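PDB 3IJ3: cytosol aminopeptidase from Coxiella burnetii, which probably acts as a manganese-dependent aminopeptidase of the M17 family, removing residues one at a time from the amino ends of peptides. Local coordinates for residues L155-A158 with H159-R162; R162-D165 with W166-I170. All blocks are in the same frame, centred on the assembly; numbering follows the deposited sequence.

Contact 1 of 2, residues L155-A158 with H159-R162; sequences LPQA and HRKR. With SO4 (sulfate ion), chain H.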
loop_
_atom_site.group_PDB
_atom_site.type_symbol
_atom_site.label_atom_id
_atom_site.label_comp_id
_atom_site.label_asym_id
_atom_site.label_seq_id
_atom_site.Cartn_x
_atom_site.Cartn_y
_atom_site.Cartn_z
ATOM N N LEU A 155 -41.358 25.003 25.454
ATOM C CA LEU A 155 -40.692 26.068 24.707
ATOM C C LEU A 155 -41.497 27.374 24.870
ATOM O O LEU A 155 -42.562 27.516 24.264
ATOM C CB LEU A 155 -40.557 25.683 23.229
ATOM C CG LEU A 155 -39.911 26.685 22.274
ATOM C CD1 LEU A 155 -38.554 27.117 22.738
ATOM C CD2 LEU A 155 -39.820 26.056 20.850
ATOM N N PRO A 156 -40.989 28.327 25.667
ATOM C CA PRO A 156 -41.705 29.594 25.912
ATOM C C PRO A 156 -41.926 30.397 24.631
ATOM O O PRO A 156 -41.086 30.382 23.724
ATOM C CB PRO A 156 -40.790 30.358 26.877
ATOM C CG PRO A 156 -39.814 29.384 27.372
ATOM C CD PRO A 156 -39.701 28.277 26.381
ATOM N N GLN A 157 -43.033 31.117 24.583
ATOM C CA GLN A 157 -43.432 31.868 23.397
ATOM C C GLN A 157 -42.371 32.877 22.950
ATOM O O GLN A 157 -42.149 33.066 21.736
ATOM C CB GLN A 157 -44.805 32.527 23.649
ATOM C CG GLN A 157 -45.561 32.913 22.375
ATOM C CD GLN A 157 -44.971 34.115 21.684
ATOM O OE1 GLN A 157 -44.544 35.067 22.341
ATOM N NE2 GLN A 157 -44.967 34.095 20.346
ATOM N N ALA A 158 -41.678 33.476 23.913
ATOM C CA ALA A 158 -40.643 34.481 23.613
ATOM C C ALA A 158 -39.474 33.933 22.790
ATOM O O ALA A 158 -38.810 34.678 22.062
ATOM C CB ALA A 158 -40.121 35.094 24.921
ATOM N N HIS A 159 -39.232 32.630 22.890
ATOM C CA HIS A 159 -38.119 32.005 22.195
ATOM C C HIS A 159 -38.552 30.992 21.162
ATOM O O HIS A 159 -37.713 30.407 20.482
ATOM C CB HIS A 159 -37.245 31.274 23.217
ATOM C CG HIS A 159 -36.745 32.165 24.302
ATOM N ND1 HIS A 159 -35.643 32.977 24.139
ATOM C CD2 HIS A 159 -37.212 32.400 25.548
ATOM C CE1 HIS A 159 -35.444 33.662 25.251
ATOM N NE2 HIS A 159 -36.385 33.338 26.119
ATOM N N ARG A 160 -39.856 30.825 21.005
ATOM C CA ARG A 160 -40.402 29.774 20.151
ATOM C C ARG A 160 -40.018 29.863 18.685
ATOM O O ARG A 160 -39.586 28.855 18.099
ATOM C CB ARG A 160 -41.914 29.739 20.317
ATOM C CG ARG A 160 -42.633 28.532 19.734
ATOM C CD ARG A 160 -44.071 28.542 20.294
ATOM N NE ARG A 160 -44.087 28.397 21.766
ATOM C CZ ARG A 160 -45.140 28.669 22.556
ATOM N NH1 ARG A 160 -46.272 29.130 22.023
ATOM N NH2 ARG A 160 -45.059 28.511 23.888
ATOM N N LYS A 161 -40.168 31.048 18.087
ATOM C CA LYS A 161 -39.845 31.217 16.673
ATOM C C LYS A 161 -38.349 30.981 16.399
ATOM O O LYS A 161 -37.975 30.248 15.476
ATOM C CB LYS A 161 -40.233 32.611 16.165
ATOM C CG LYS A 161 -40.084 32.761 14.621
ATOM C CD LYS A 161 -40.192 34.187 14.141
ATOM C CE LYS A 161 -40.319 34.262 12.629
ATOM N NZ LYS A 161 -39.371 33.412 11.883
ATOM N N ARG A 162 -37.489 31.620 17.179
ATOM C CA ARG A 162 -36.051 31.483 16.941
ATOM C C ARG A 162 -35.582 30.045 17.133
ATOM O O ARG A 162 -34.799 29.529 16.326
ATOM C CB ARG A 162 -35.285 32.384 17.880
ATOM C CG ARG A 162 -33.807 32.454 17.599
ATOM C CD ARG A 162 -33.480 33.265 16.394
ATOM N NE ARG A 162 -33.918 34.658 16.546
ATOM C CZ ARG A 162 -33.488 35.665 15.790
ATOM N NH1 ARG A 162 -33.950 36.893 16.003
ATOM N NH2 ARG A 162 -32.580 35.459 14.840
HETATM S S SO4 H . -37.486 36.098 16.212
HETATM O O1 SO4 H . -38.331 35.856 17.384
HETATM O O2 SO4 H . -38.260 36.801 15.188
HETATM O O3 SO4 H . -36.358 36.938 16.589
HETATM O O4 SO4 H . -37.008 34.831 15.679
HETATM O O HOH W 1 -40.959 33.550 19.355
HETATM O O HOH W 2 -38.013 33.750 19.069
#

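Contact 2 of 2, residues R162-D165 with W166-I170; sequences RVTD and WLTTI. With SO4 (sulfate ion), chain H.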
loop_
_atom_site.group_PDB
_atom_site.type_symbol
_atom_site.label_atom_id
_atom_site.label_comp_id
_atom_site.label_asym_id
_atom_site.label_seq_id
_atom_site.Cartn_x
_atom_site.Cartn_y
_atom_site.Cartn_z
ATOM N N ARG A 162 -37.489 31.620 17.179
ATOM C CA ARG A 162 -36.051 31.483 16.941
ATOM C C ARG A 162 -35.582 30.045 17.133
ATOM O O ARG A 162 -34.799 29.529 16.326
ATOM C CB ARG A 162 -35.285 32.384 17.880
ATOM C CG ARG A 162 -33.807 32.454 17.599
ATOM C CD ARG A 162 -33.480 33.265 16.394
ATOM N NE ARG A 162 -33.918 34.658 16.546
ATOM C CZ ARG A 162 -33.488 35.665 15.790
ATOM N NH1 ARG A 162 -33.950 36.893 16.003
ATOM N NH2 ARG A 162 -32.580 35.459 14.840
ATOM N N VAL A 163 -36.018 29.397 18.205
ATOM C CA VAL A 163 -35.614 28.016 18.443
ATOM C C VAL A 163 -36.174 27.065 17.357
ATOM O O VAL A 163 -35.456 26.189 16.862
ATOM C CB VAL A 163 -35.996 27.546 19.874
ATOM C CG1 VAL A 163 -35.823 26.037 19.995
ATOM C CG2 VAL A 163 -35.170 28.308 20.915
ATOM N N THR A 164 -37.432 27.271 16.976
ATOM C CA THR A 164 -38.064 26.429 15.963
ATOM C C THR A 164 -37.391 26.601 14.604
ATOM O O THR A 164 -37.090 25.615 13.930
ATOM C CB THR A 164 -39.572 26.712 15.829
ATOM O OG1 THR A 164 -40.212 26.485 17.086
ATOM C CG2 THR A 164 -40.201 25.789 14.771
ATOM N N ASP A 165 -37.137 27.853 14.234
ATOM C CA ASP A 165 -36.489 28.196 12.962
ATOM C C ASP A 165 -35.131 27.465 12.896
ATOM O O ASP A 165 -34.808 26.824 11.887
ATOM C CB ASP A 165 -36.251 29.715 12.802
ATOM C CG ASP A 165 -37.513 30.510 12.453
ATOM O OD1 ASP A 165 -38.572 29.902 12.200
ATOM O OD2 ASP A 165 -37.430 31.759 12.417
ATOM N N TRP A 166 -34.336 27.558 13.964
ATOM C CA TRP A 166 -33.045 26.882 13.973
ATOM C C TRP A 166 -33.147 25.362 13.974
ATOM O O TRP A 166 -32.407 24.707 13.253
ATOM C CB TRP A 166 -32.135 27.339 15.137
ATOM C CG TRP A 166 -31.350 28.555 14.813
ATOM C CD1 TRP A 166 -31.447 29.778 15.394
ATOM C CD2 TRP A 166 -30.348 28.670 13.793
ATOM N NE1 TRP A 166 -30.563 30.652 14.808
ATOM C CE2 TRP A 166 -29.874 29.990 13.824
ATOM C CE3 TRP A 166 -29.807 27.780 12.866
ATOM C CZ2 TRP A 166 -28.887 30.445 12.953
ATOM C CZ3 TRP A 166 -28.832 28.228 11.995
ATOM C CH2 TRP A 166 -28.376 29.549 12.050
ATOM N N LEU A 167 -34.042 24.812 14.789
ATOM C CA LEU A 167 -34.174 23.371 14.901
ATOM C C LEU A 167 -34.602 22.758 13.582
ATOM O O LEU A 167 -33.997 21.786 13.114
ATOM C CB LEU A 167 -35.180 23.001 15.986
ATOM C CG LEU A 167 -35.394 21.487 16.157
ATOM C CD1 LEU A 167 -34.785 21.008 17.418
ATOM C CD2 LEU A 167 -36.885 21.187 16.205
ATOM N N THR A 168 -35.635 23.341 12.958
ATOM C CA THR A 168 -36.130 22.826 11.698
ATOM C C THR A 168 -35.089 22.945 10.590
ATOM O O THR A 168 -34.965 22.059 9.750
ATOM C CB THR A 168 -37.460 23.464 11.278
ATOM O OG1 THR A 168 -37.306 24.882 11.085
ATOM C CG2 THR A 168 -38.560 23.147 12.339
ATOM N N THR A 169 -34.301 24.014 10.621
ATOM C CA THR A 169 -33.261 24.217 9.606
ATOM C C THR A 169 -32.115 23.211 9.821
ATOM O O THR A 169 -31.613 22.623 8.867
ATOM C CB THR A 169 -32.733 25.654 9.668
ATOM O OG1 THR A 169 -33.816 26.569 9.349
ATOM C CG2 THR A 169 -31.574 25.841 8.705
ATOM N N ILE A 170 -31.699 23.016 11.068
ATOM C CA ILE A 170 -30.621 22.045 11.351
ATOM C C ILE A 170 -31.098 20.623 11.037
ATOM O O ILE A 170 -30.318 19.826 10.504
ATOM C CB ILE A 170 -30.060 22.195 12.778
ATOM C CG1 ILE A 170 -29.374 23.570 12.909
ATOM C CG2 ILE A 170 -29.106 21.012 13.119
ATOM C CD1 ILE A 170 -29.075 23.997 14.339
HETATM S S SO4 H . -37.486 36.098 16.212
HETATM O O1 SO4 H . -38.331 35.856 17.384
HETATM O O2 SO4 H . -38.260 36.801 15.188
HETATM O O3 SO4 H . -36.358 36.938 16.589
HETATM O O4 SO4 H . -37.008 34.831 15.679
HETATM O O HOH W 3 -30.167 33.402 15.625
#

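Contact 1 of 2, residues L155-A158 with H159-R162
Arg160 turns back along the chain and lays its guanidinium edge against the carbonyl of Leu155, five residues earlier. NE and NH2 both grip the single atom Leu155 O, side-on. Arg160 NH2 makes the shorter bond to Leu155 O, 2.7 Å, in the carbonyl plane. Arg160 NE reaches Leu155 O at 3.1 Å, tilted from that plane. The bend at chi3 (-63°) in an otherwise extended chain swings the guanidinium back to this oxygen. One face of the group rests on Gln157, whose CA sits 3.6 Å above its plane, and the Gln157 amide stands almost perpendicular to it. This is the weakly bonded start of helix 157-178, reached from strand 151-154 through Leu155 and Pro156; Pro156 O accepts from His159 N, and Gln157 O receives a weak bond from Arg160 N. The aliphatic part of Arg160 crosses the Leu155 branches, CG lying 3.9 Å from Leu155 CD2. His159 takes another direction: its ring has Ala158 O over one face and Pro156 CB at its edge, 4.3 Å from His159 CD2, while ND1 is hydrogen-bonded to Glu127 of helix 123-135. A water bridges Gln157 O and Lys161 N, the pair that a direct i to i+4 helix bond would join.

Contact 2 of 2, residues R162-D165 with W166-I170
The indole of Trp166 and the guanidinium of Arg162 run alongside each other in the same direction, with their planes 25° apart. A sulfate, probably from the crystallisation liquor, places O4 over one face of the guanidinium. At the indole edge a water lies in the ring plane, accepting from Trp166 NE1 at 2.9 Å and, weakly, from Arg162 NH2, which also forms a salt bridge with Glu478. The bend at chi2 (74°) brings Arg162 CD within 4.2 Å of Trp166 CD1, and a second bend at chi3 turns the guanidinium from there. Leu470 and Arg471 of helix 470-481 and Leu131 of helix 123-135 also touch the Trp166 side chain. One turn on, two threonines return their hydroxyls to the backbone of this alpha-helix. Thr168 OG1, held between its own N and carbonyl carbon (chi1 62°), donates to Thr164 O at 2.9 Å, and Thr169 OG1 donates to Asp165 O at 2.7 Å. Each carbonyl also receives the i+4 amide, and at Asp165 O the hydroxyl and amide of Thr169 arrive from opposite faces. With their protons committed in this way, both hydroxyls can act as acceptors for Arg285 NH1 of helix 275-289, and the two carbonyl oxygens are probably more polarised than those taking an amide alone.

How the contacts relate
Contacts 1 and 2 follow one another along helix 157-178, their centres 11 Å apart, and Arg162 belongs to both. Contact 1 comes first, where strand 151-154 of the six-stranded sheet passes into the helix; contact 2 continues toward the middle of the chain, its centre about 13 Å from the chain's centre against about 22 Å for contact 1. They also meet through Leu155, whose CD1 lies 3.9 Å from Val163 CB. Helix 123-135 flanks both, while helices 275-289 and 470-481 of the catalytic part pack on 162-170. The helix thus leads from the N-terminal domain into the catalytic domain, a structural connection in the two-domain M17 fold.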